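Local coordinates for 1,3-alpha-isomaltosidase (Kribbella flavida DSM 17836, PDB 5X3I), which hydrolyses the alpha-1,3-glucosidic linkages of a cyclic tetrasaccharide formed from starch, releasing isomaltose inside the cell, at residues His24-Ile29 against Asp38-Val43; Glu138-Val143 against Val166-Val171; Glu680-Pro685 against Trp694-Pro699; Ile704-Gly709 against Val726-Arg731. The protein carries 1 engineered substitution. All blocks are in the same frame, centred on the assembly; numbering follows the deposited sequence.

In the fold
The contacts fall into two neighbouring pairs at opposite ends of the chain, all away from the active-site residues of the TIM barrel. Contacts 1 and 2 touch through Arg-40 and Val-139; contact 1 is largely buried and ties an N-terminal loop to edge strand 40-41 and the residues leading into it with a salt bridge and backbone bonds, whereas contact 2 is partly open, with serines, a water and one valine pair where strand 143-145 meets a hairpin. Contacts 3 and 4, both buried, share the C-terminal domain. Strands 681-683 and 728-731 are neighbours in one sheet: contact 4 continues that sheet through backbone bonds, while contact 3 joins it to strand 693-698 mainly through side chains.

Contact 1: residues His24-Ile29 against Asp38-Val43; sequences HRPHGI and DQRVPV
Arg-25 and Asp-38 form a salt bridge in which one carboxylate oxygen, OD2, faces both NE and NH1 near the guanidinium plane. Its modelled NE to OD2 distance of 2.4 Å is implausibly short, so the fine geometry is doubtful. The arginine chain bends at chi3 (-60°), which folds the guanidinium back over the Gly-28 carbonyl carbon. Next to this pair, Arg-25 N donates to Asp-38 O at 2.9 Å, and Asp-38 OD1 turns to Ser-36. The ring of His-24 lies beside Asp-38 O, but its nitrogens bond to Gly-54 O and the hydroxyl of Tyr-121.

Farther along, Arg-40 N donates to Pro-26 O at 3.0 Å. The Arg-40 side chain leaves with CG opposite the backbone N (chi1 176°) and bends at chi3, so that NE and NH2 grip a single atom, Val-43 O, side-on; NE lies 2.9 Å from it. With its rotation fixed in this way, the guanidinium offers a face to Pro-26 CB, 3.5 Å from NH1. Val-43 CG1 sits over the His-27 ring, 3.6 Å from the ring centroid, in a CH-pi contact. Gln-39 CB packs against the carbonyl oxygens of Arg-25 and Pro-26.

Gly-28 N bonds to Arg-25 O, closing a type I beta turn over residues 25-28 that rests on edge strand 40-41 of the N-terminal domain's antiparallel sheet.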
# COMPACT_ATOMS: atom_id res chain seq x y z
N HIS A 24 7.78 22.63 -21.55
CA HIS A 24 6.97 23.04 -20.41
C HIS A 24 5.71 22.18 -20.34
O HIS A 24 4.95 22.11 -21.30
CB HIS A 24 6.60 24.51 -20.52
CG HIS A 24 5.74 25.01 -19.40
ND1 HIS A 24 6.24 25.31 -18.15
CD2 HIS A 24 4.42 25.28 -19.35
CE1 HIS A 24 5.26 25.74 -17.38
NE2 HIS A 24 4.14 25.73 -18.08
N ARG A 25 5.51 21.48 -19.23
CA ARG A 25 4.26 20.77 -18.96
C ARG A 25 3.60 21.35 -17.72
O ARG A 25 4.11 21.16 -16.63
CB ARG A 25 4.50 19.27 -18.78
CG ARG A 25 5.06 18.53 -19.98
CD ARG A 25 5.37 17.07 -19.61
NE ARG A 25 6.35 17.00 -18.53
CZ ARG A 25 6.60 15.91 -17.80
NH1 ARG A 25 7.52 15.96 -16.84
NH2 ARG A 25 5.95 14.77 -18.03
N PRO A 26 2.48 22.07 -17.87
CA PRO A 26 1.86 22.76 -16.74
C PRO A 26 1.65 21.88 -15.50
O PRO A 26 1.93 22.34 -14.40
CB PRO A 26 0.51 23.22 -17.31
CG PRO A 26 0.81 23.44 -18.75
CD PRO A 26 1.79 22.37 -19.14
N HIS A 27 1.20 20.65 -15.69
CA HIS A 27 1.03 19.71 -14.58
C HIS A 27 2.31 18.96 -14.21
O HIS A 27 2.39 18.33 -13.16
CB HIS A 27 -0.05 18.69 -14.91
CG HIS A 27 -1.42 19.27 -14.98
ND1 HIS A 27 -2.31 19.19 -13.93
CD2 HIS A 27 -2.06 19.93 -15.97
CE1 HIS A 27 -3.44 19.78 -14.27
NE2 HIS A 27 -3.32 20.24 -15.50
N GLY A 28 3.31 19.01 -15.08
CA GLY A 28 4.55 18.31 -14.83
C GLY A 28 4.37 16.80 -14.84
O GLY A 28 3.52 16.27 -15.56
N ILE A 29 5.16 16.12 -14.03
CA ILE A 29 5.16 14.66 -14.01
C ILE A 29 3.96 14.13 -13.22
O ILE A 29 3.59 12.97 -13.35
CB ILE A 29 6.48 14.13 -13.42
CG1 ILE A 29 6.71 12.67 -13.80
CG2 ILE A 29 6.52 14.32 -11.92
CD1 ILE A 29 8.06 12.14 -13.37
N ASP A 38 9.79 21.25 -15.05
CA ASP A 38 9.14 21.72 -16.27
C ASP A 38 7.73 22.29 -16.06
O ASP A 38 7.04 22.58 -17.04
CB ASP A 38 9.09 20.58 -17.29
CG ASP A 38 8.27 19.40 -16.82
OD1 ASP A 38 7.97 19.32 -15.62
OD2 ASP A 38 7.92 18.55 -17.66
N GLN A 39 7.28 22.41 -14.82
CA GLN A 39 5.86 22.67 -14.61
C GLN A 39 5.49 24.03 -14.01
O GLN A 39 6.34 24.85 -13.71
CB GLN A 39 5.25 21.58 -13.71
CG GLN A 39 5.49 21.76 -12.22
CD GLN A 39 4.70 20.74 -11.40
OE1 GLN A 39 5.13 19.60 -11.22
NE2 GLN A 39 3.54 21.16 -10.91
N ARG A 40 4.19 24.21 -13.86
CA ARG A 40 3.62 25.40 -13.24
C ARG A 40 3.31 25.11 -11.77
O ARG A 40 2.60 24.15 -11.46
CB ARG A 40 2.36 25.81 -14.00
CG ARG A 40 1.62 26.97 -13.40
CD ARG A 40 0.55 27.47 -14.33
NE ARG A 40 -0.65 26.64 -14.32
CZ ARG A 40 -1.24 26.18 -15.42
NH1 ARG A 40 -0.74 26.46 -16.61
NH2 ARG A 40 -2.34 25.46 -15.33
N VAL A 41 3.90 25.89 -10.87
CA VAL A 41 3.69 25.72 -9.43
C VAL A 41 3.07 26.94 -8.76
O VAL A 41 3.67 28.01 -8.75
CB VAL A 41 5.00 25.41 -8.72
CG1 VAL A 41 4.74 25.12 -7.26
CG2 VAL A 41 5.71 24.24 -9.39
N PRO A 42 1.87 26.80 -8.19
CA PRO A 42 0.99 25.63 -8.25
C PRO A 42 0.34 25.53 -9.61
O PRO A 42 0.35 26.50 -10.37
CB PRO A 42 -0.04 25.90 -7.17
CG PRO A 42 -0.10 27.37 -7.08
CD PRO A 42 1.31 27.84 -7.31
N VAL A 43 -0.19 24.36 -9.93
CA VAL A 43 -0.87 24.16 -11.19
C VAL A 43 -2.14 25.01 -11.22
O VAL A 43 -2.47 25.59 -12.25
CB VAL A 43 -1.21 22.68 -11.41
CG1 VAL A 43 -1.91 22.50 -12.74
CG2 VAL A 43 0.05 21.84 -11.35

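Contact 2: residues Glu138-Val143 against Val166-Val171; sequences EVSPAV and VSSQGV
Gln-169 brings the oxygen of its flat side-chain amide to Ser-140, with OE1 3.8 Å from Ser-140 OG, a loose polar approach. The chain bends at chi2 (-53°), and CG also lies near that hydroxyl. The flat groups that carry the pairing are peptides. The carbonyl of Val-166 takes Val-143 N in its own plane at 2.8 Å, while Ala-142 brings CA to the same oxygen in a short CA-H...O contact and CB to 3.3 Å from it. The return bond, Val-166 N to Val-143 O, is equally short and nearly straight, which makes 143 and 166 an antiparallel hydrogen-bonded pair. On the face of the sheet that carries their side chains, the two CG2 methyls meet at 3.8 Å, crossing at a slant.

Toward the turn the pairing gives way to polar contacts. Ser-140 OG makes a weak, 3.2 Å hydrogen bond to Ser-168 OG. A water donates to Pro-141 O, at a distance so short that its exact value is doubtful, and accepts from Ser-168 N, bridging backbones that no longer bond directly. Ser-167 points CB at Pro-141 O; its hydroxyl, with chi1 at 81°, is turned back to its own segment and accepts from Gln-169 N, an ST turn, with His-172 as a further partner.

Strand 130-139 ends in one sheet just before this point, and strand 143-145 starts as the outermost strand of the six-stranded mutarotase-like sheet, beside the hairpin of 159-167 and 170-179. On the flank away from that hairpin, the Ala-142 backbone is hydrogen-bonded to Pro-45 and Ala-47 in a loop.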
# COMPACT_ATOMS: atom_id res chain seq x y z
N GLU A 138 -2.45 28.29 -21.01
CA GLU A 138 -3.34 29.20 -20.30
C GLU A 138 -3.55 28.75 -18.86
O GLU A 138 -3.65 27.56 -18.58
CB GLU A 138 -4.69 29.30 -21.01
CG GLU A 138 -5.63 30.33 -20.40
CD GLU A 138 -6.90 30.53 -21.20
OE1 GLU A 138 -7.65 31.47 -20.89
OE2 GLU A 138 -7.14 29.75 -22.15
N VAL A 139 -3.59 29.72 -17.96
CA VAL A 139 -3.90 29.43 -16.57
C VAL A 139 -4.94 30.42 -16.05
O VAL A 139 -4.82 31.63 -16.24
CB VAL A 139 -2.64 29.45 -15.70
CG1 VAL A 139 -1.91 30.78 -15.84
CG2 VAL A 139 -2.97 29.14 -14.25
N SER A 140 -5.99 29.89 -15.43
CA SER A 140 -7.06 30.67 -14.84
C SER A 140 -7.06 30.55 -13.33
O SER A 140 -7.18 29.45 -12.80
CB SER A 140 -8.41 30.23 -15.40
OG SER A 140 -8.41 30.24 -16.81
N PRO A 141 -6.94 31.68 -12.62
CA PRO A 141 -6.92 31.70 -11.15
C PRO A 141 -8.24 31.23 -10.55
O PRO A 141 -9.29 31.41 -11.16
CB PRO A 141 -6.67 33.17 -10.82
CG PRO A 141 -7.22 33.90 -11.99
CD PRO A 141 -6.92 33.04 -13.18
N ALA A 142 -8.19 30.64 -9.36
CA ALA A 142 -9.38 30.10 -8.72
C ALA A 142 -9.65 30.75 -7.38
O ALA A 142 -8.76 31.32 -6.77
CB ALA A 142 -9.26 28.59 -8.56
N VAL A 143 -10.89 30.66 -6.93
CA VAL A 143 -11.27 31.22 -5.64
C VAL A 143 -12.21 30.31 -4.87
O VAL A 143 -13.00 29.58 -5.45
CB VAL A 143 -11.96 32.61 -5.79
CG1 VAL A 143 -11.04 33.61 -6.48
CG2 VAL A 143 -13.28 32.47 -6.53
N VAL A 166 -13.53 27.52 -7.34
CA VAL A 166 -14.05 27.76 -8.68
C VAL A 166 -13.14 28.67 -9.49
O VAL A 166 -12.43 29.50 -8.94
CB VAL A 166 -15.46 28.36 -8.63
CG1 VAL A 166 -16.37 27.50 -7.78
CG2 VAL A 166 -15.42 29.78 -8.07
N SER A 167 -13.16 28.48 -10.80
CA SER A 167 -12.49 29.38 -11.72
C SER A 167 -13.34 29.49 -12.98
O SER A 167 -14.43 28.93 -13.04
CB SER A 167 -11.08 28.88 -12.07
OG SER A 167 -11.14 27.88 -13.06
N SER A 168 -12.83 30.18 -13.99
CA SER A 168 -13.53 30.29 -15.26
C SER A 168 -13.66 28.92 -15.93
O SER A 168 -14.49 28.73 -16.80
CB SER A 168 -12.82 31.26 -16.19
OG SER A 168 -11.57 30.74 -16.62
N GLN A 169 -12.82 27.98 -15.51
CA GLN A 169 -12.85 26.63 -16.05
C GLN A 169 -13.97 25.80 -15.46
O GLN A 169 -14.53 24.95 -16.14
CB GLN A 169 -11.51 25.92 -15.82
CG GLN A 169 -10.34 26.55 -16.56
CD GLN A 169 -10.62 26.72 -18.04
OE1 GLN A 169 -10.84 27.83 -18.52
NE2 GLN A 169 -10.61 25.61 -18.78
N GLY A 170 -14.29 26.03 -14.19
CA GLY A 170 -15.36 25.29 -13.54
C GLY A 170 -15.18 25.15 -12.05
O GLY A 170 -14.44 25.92 -11.44
N VAL A 171 -15.85 24.17 -11.45
CA VAL A 171 -15.70 23.90 -10.03
C VAL A 171 -14.70 22.77 -9.81
O VAL A 171 -14.98 21.61 -10.12
CB VAL A 171 -17.02 23.53 -9.38
CG1 VAL A 171 -16.85 23.47 -7.88
CG2 VAL A 171 -18.11 24.53 -9.76
O HOH W 1 -10.30 32.03 -13.38

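Contact 3: residues Glu680-Pro685 against Trp694-Pro699; sequences ELLINP and WTTYLP
Leu-682 is the first residue of 680-685 to meet the other strand, and both of its methyls are used. CD1 meets Pro-699 CD end-on at 3.6 Å and also touches Leu-698 CD2, while CD2 slides past Thr-696 CG2, again at 3.6 Å. Ile-683 points to the far side, so the next contact falls to Asn-684. Its CG lies opposite the backbone N (chi1 -171°), which carries the amide straight out to 694-699. There ND2 donates to Thr-696 OG1, 2.7 Å away, in a nearly linear bond (170°) lying in the amide plane, and weakly to Thr-695 O. Its OD1 accepts a weak bond of 3.3 Å from Trp-694 NE1, with amide and indole planes turned 42° apart. Pro-685 then brings its carbonyl O to 3.0 Å from the same indole nitrogen.

The strand axes here, 8.9 Å apart, are too distant for backbone pairing: 681-683 belongs to the six-stranded sheet of the C-terminal domain and 693-698 to a two-stranded one. Side chains do most of the joining, apolar at the leucine end and polar at the other, where one buried amide has both its nitrogen and its oxygen engaged and so should be held against rotation.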
# COMPACT_ATOMS: atom_id res chain seq x y z
N GLU A 680 -10.71 -13.06 22.08
CA GLU A 680 -10.17 -13.56 23.35
C GLU A 680 -8.79 -13.14 23.83
O GLU A 680 -8.48 -13.32 25.00
CB GLU A 680 -10.20 -15.09 23.31
CG GLU A 680 -11.43 -15.68 22.63
CD GLU A 680 -12.74 -15.29 23.29
OE1 GLU A 680 -12.73 -14.72 24.40
OE2 GLU A 680 -13.80 -15.58 22.71
N LEU A 681 -7.95 -12.57 22.97
CA LEU A 681 -6.57 -12.34 23.36
C LEU A 681 -6.16 -10.88 23.21
O LEU A 681 -6.38 -10.28 22.17
CB LEU A 681 -5.61 -13.20 22.53
CG LEU A 681 -5.65 -14.72 22.65
CD1 LEU A 681 -4.75 -15.36 21.59
CD2 LEU A 681 -5.24 -15.16 24.04
N LEU A 682 -5.52 -10.34 24.24
CA LEU A 682 -5.00 -8.99 24.21
C LEU A 682 -3.48 -9.03 24.08
O LEU A 682 -2.79 -9.66 24.88
CB LEU A 682 -5.43 -8.20 25.45
CG LEU A 682 -5.18 -6.69 25.46
CD1 LEU A 682 -6.20 -6.00 26.31
CD2 LEU A 682 -3.80 -6.39 25.97
N ILE A 683 -2.97 -8.34 23.07
CA ILE A 683 -1.56 -8.35 22.76
C ILE A 683 -0.93 -6.99 23.07
O ILE A 683 -1.55 -5.96 22.83
CB ILE A 683 -1.31 -8.68 21.28
CG1 ILE A 683 -2.26 -9.79 20.81
CG2 ILE A 683 0.14 -9.02 21.04
CD1 ILE A 683 -2.14 -11.09 21.58
N ASN A 684 0.29 -7.00 23.60
CA ASN A 684 1.02 -5.76 23.85
C ASN A 684 2.48 -5.86 23.44
O ASN A 684 3.34 -6.11 24.28
CB ASN A 684 0.92 -5.37 25.33
CG ASN A 684 1.47 -3.99 25.61
OD1 ASN A 684 1.71 -3.21 24.69
ND2 ASN A 684 1.67 -3.68 26.88
N PRO A 685 2.77 -5.63 22.16
CA PRO A 685 4.09 -5.77 21.57
C PRO A 685 5.14 -5.01 22.35
O PRO A 685 4.84 -3.93 22.85
CB PRO A 685 3.92 -5.17 20.18
CG PRO A 685 2.49 -5.35 19.87
CD PRO A 685 1.78 -5.18 21.17
N TRP A 694 7.35 -4.57 31.14
CA TRP A 694 6.44 -3.95 30.20
C TRP A 694 5.09 -3.82 30.87
O TRP A 694 4.67 -4.71 31.59
CB TRP A 694 6.34 -4.78 28.92
CG TRP A 694 5.94 -4.02 27.67
CD1 TRP A 694 4.84 -4.24 26.90
CD2 TRP A 694 6.66 -2.96 27.03
NE1 TRP A 694 4.82 -3.39 25.83
CE2 TRP A 694 5.92 -2.59 25.89
CE3 TRP A 694 7.85 -2.28 27.31
CZ2 TRP A 694 6.33 -1.56 25.04
CZ3 TRP A 694 8.25 -1.27 26.46
CH2 TRP A 694 7.50 -0.92 25.34
N THR A 695 4.41 -2.71 30.63
CA THR A 695 3.13 -2.47 31.28
C THR A 695 2.00 -2.47 30.28
O THR A 695 2.06 -1.81 29.25
CB THR A 695 3.15 -1.14 32.05
OG1 THR A 695 4.16 -1.20 33.06
CG2 THR A 695 1.80 -0.91 32.70
N THR A 696 0.95 -3.22 30.62
CA THR A 696 -0.20 -3.41 29.75
C THR A 696 -1.45 -2.90 30.44
O THR A 696 -1.61 -3.08 31.64
CB THR A 696 -0.38 -4.91 29.40
OG1 THR A 696 0.81 -5.40 28.77
CG2 THR A 696 -1.56 -5.11 28.48
N TYR A 697 -2.32 -2.24 29.70
CA TYR A 697 -3.59 -1.81 30.27
C TYR A 697 -4.69 -2.77 29.86
O TYR A 697 -5.05 -2.87 28.69
CB TYR A 697 -3.96 -0.38 29.85
CG TYR A 697 -5.36 0.00 30.27
CD1 TYR A 697 -5.64 0.33 31.59
CD2 TYR A 697 -6.40 0.02 29.37
CE1 TYR A 697 -6.91 0.66 32.00
CE2 TYR A 697 -7.68 0.35 29.76
CZ TYR A 697 -7.93 0.68 31.08
OH TYR A 697 -9.20 1.01 31.47
N LEU A 698 -5.22 -3.47 30.85
CA LEU A 698 -6.32 -4.39 30.62
C LEU A 698 -7.64 -3.71 30.92
O LEU A 698 -7.88 -3.28 32.03
CB LEU A 698 -6.16 -5.64 31.49
CG LEU A 698 -4.88 -6.46 31.29
CD1 LEU A 698 -4.86 -7.64 32.25
CD2 LEU A 698 -4.80 -6.95 29.86
N PRO A 699 -8.52 -3.64 29.91
CA PRO A 699 -9.83 -3.03 30.09
C PRO A 699 -10.73 -3.89 30.97
O PRO A 699 -10.27 -4.89 31.52
CB PRO A 699 -10.38 -2.94 28.67
CG PRO A 699 -9.70 -4.06 27.95
CD PRO A 699 -8.33 -4.17 28.55

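Contact 4: residues Ile704-Gly709 against Val726-Arg731; sequences IDVWTG and VPVYCR. With SO4 (sulfate ion), chain J.
Asp-705 OD1 receives two donors. One is Trp-707 N at 3.1 Å, arriving from above the carboxylate plane and closing an Asx turn; the other is a water, weakly bound, that accepts from Val-728 N and so links the carboxylate to the opposite segment. The second oxygen, OD2, pairs with Arg-719 in a salt bridge and takes another water, 2.8 Å away, which also bonds to Tyr-729 OH. With CG opposite the backbone N (chi1 -177°), the carboxylate crosses the tyrosine at a slant, its plane 52° from the ring; Asp-705 CB rests 3.9 Å from Tyr-729 CE1.

The backbones pair antiparallel. Ile-704 N donates to Cys-730 O and Cys-730 N to Ile-704 O, both at 2.9 Å. Asp-705 and Tyr-729 are the non-hydrogen-bonded pair, and Val-706 N adds a longer bond to Val-728 O. Beyond these, the Trp-707 indole takes over: NE1 donates to Val-726 O at 2.8 Å, nearly in the ring plane but above the plane of the carbonyl. Val-706 CG2 covers one face of that indole and also packs 3.7 Å from Val-728 CB. At the far end, Arg-731 holds a sulfate, probably from the crystallisation liquor, by NH1 to O4 and NH2 to O3; NH1 also has a salt bridge to Glu-680.

Strand 728-731 runs between 703-705 and 681-683, its other edge bonding to the latter through Tyr-729 with Leu-682. Helix 735-742 packs on Ile-704, Val-706 and Cys-730 through Trp-735, while strands 693-698 and 715-720 touch Tyr-729 on the other face.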
# COMPACT_ATOMS: atom_id res chain seq x y z
N ILE A 704 -6.39 -13.51 32.21
CA ILE A 704 -5.39 -14.49 32.58
C ILE A 704 -4.11 -14.26 31.80
O ILE A 704 -4.14 -14.09 30.58
CB ILE A 704 -5.91 -15.91 32.35
CG1 ILE A 704 -6.80 -16.32 33.52
CG2 ILE A 704 -4.76 -16.90 32.17
CD1 ILE A 704 -7.62 -17.54 33.28
N ASP A 705 -2.99 -14.22 32.51
CA ASP A 705 -1.68 -14.14 31.87
C ASP A 705 -1.40 -15.49 31.21
O ASP A 705 -1.33 -16.51 31.89
CB ASP A 705 -0.61 -13.79 32.92
CG ASP A 705 0.77 -13.61 32.32
OD1 ASP A 705 1.05 -14.11 31.21
OD2 ASP A 705 1.61 -12.96 32.99
N VAL A 706 -1.18 -15.50 29.90
CA VAL A 706 -1.15 -16.77 29.17
C VAL A 706 0.13 -17.55 29.44
O VAL A 706 0.18 -18.75 29.21
CB VAL A 706 -1.29 -16.58 27.64
CG1 VAL A 706 -2.58 -15.85 27.31
CG2 VAL A 706 -0.09 -15.87 27.08
N TRP A 707 1.17 -16.86 29.89
CA TRP A 707 2.43 -17.52 30.15
C TRP A 707 2.47 -18.24 31.50
O TRP A 707 3.13 -19.26 31.63
CB TRP A 707 3.57 -16.51 30.06
CG TRP A 707 3.54 -15.73 28.79
CD1 TRP A 707 3.39 -14.39 28.66
CD2 TRP A 707 3.61 -16.26 27.47
NE1 TRP A 707 3.38 -14.04 27.34
CE2 TRP A 707 3.51 -15.17 26.58
CE3 TRP A 707 3.75 -17.55 26.94
CZ2 TRP A 707 3.55 -15.33 25.20
CZ3 TRP A 707 3.79 -17.71 25.57
CH2 TRP A 707 3.70 -16.60 24.71
N THR A 708 1.87 -17.66 32.52
CA THR A 708 1.76 -18.35 33.80
C THR A 708 0.43 -19.01 34.12
O THR A 708 0.32 -19.74 35.10
CB THR A 708 2.05 -17.36 34.92
OG1 THR A 708 1.03 -16.36 34.90
CG2 THR A 708 3.40 -16.72 34.70
N GLY A 709 -0.57 -18.79 33.28
CA GLY A 709 -1.92 -19.22 33.62
C GLY A 709 -2.55 -18.56 34.84
O GLY A 709 -3.66 -18.93 35.23
N VAL A 726 6.20 -11.98 24.99
CA VAL A 726 5.52 -10.73 24.70
C VAL A 726 4.25 -10.81 25.51
O VAL A 726 3.63 -11.87 25.57
CB VAL A 726 5.20 -10.55 23.18
CG1 VAL A 726 4.50 -11.78 22.59
CG2 VAL A 726 4.35 -9.31 22.95
N PRO A 727 3.86 -9.70 26.16
CA PRO A 727 2.69 -9.80 27.03
C PRO A 727 1.43 -10.12 26.25
O PRO A 727 1.11 -9.43 25.28
CB PRO A 727 2.62 -8.42 27.69
CG PRO A 727 4.03 -7.94 27.68
CD PRO A 727 4.61 -8.45 26.39
N VAL A 728 0.72 -11.14 26.70
CA VAL A 728 -0.51 -11.61 26.08
C VAL A 728 -1.45 -12.04 27.19
O VAL A 728 -1.04 -12.73 28.12
CB VAL A 728 -0.27 -12.79 25.11
CG1 VAL A 728 -1.59 -13.37 24.63
CG2 VAL A 728 0.58 -12.38 23.95
N TYR A 729 -2.71 -11.66 27.09
CA TYR A 729 -3.67 -11.97 28.11
C TYR A 729 -4.92 -12.53 27.48
O TYR A 729 -5.34 -12.08 26.42
CB TYR A 729 -3.98 -10.73 28.96
CG TYR A 729 -2.76 -10.19 29.67
CD1 TYR A 729 -2.43 -10.63 30.94
CD2 TYR A 729 -1.93 -9.28 29.06
CE1 TYR A 729 -1.31 -10.17 31.58
CE2 TYR A 729 -0.80 -8.80 29.70
CZ TYR A 729 -0.50 -9.26 30.96
OH TYR A 729 0.62 -8.80 31.60
N CYS A 730 -5.52 -13.52 28.13
CA CYS A 730 -6.70 -14.17 27.60
C CYS A 730 -7.90 -13.89 28.49
O CYS A 730 -7.77 -13.84 29.70
CB CYS A 730 -6.46 -15.69 27.48
SG CYS A 730 -7.84 -16.61 26.81
N ARG A 731 -9.05 -13.71 27.87
CA ARG A 731 -10.29 -13.56 28.62
C ARG A 731 -10.51 -14.83 29.42
O ARG A 731 -10.48 -15.93 28.87
CB ARG A 731 -11.47 -13.29 27.69
CG ARG A 731 -11.42 -11.92 27.01
CD ARG A 731 -12.57 -11.71 26.04
NE ARG A 731 -13.86 -11.66 26.72
CZ ARG A 731 -14.83 -12.55 26.55
NH1 ARG A 731 -14.68 -13.58 25.73
NH2 ARG A 731 -15.98 -12.42 27.21
S SO4 J . -18.04 -15.67 26.86
O1 SO4 J . -18.13 -16.69 27.90
O2 SO4 J . -19.18 -15.78 25.95
O3 SO4 J . -18.06 -14.35 27.48
O4 SO4 J . -16.80 -15.84 26.12
O HOH W 2 1.39 -11.79 29.64
O HOH W 3 1.16 -10.32 33.82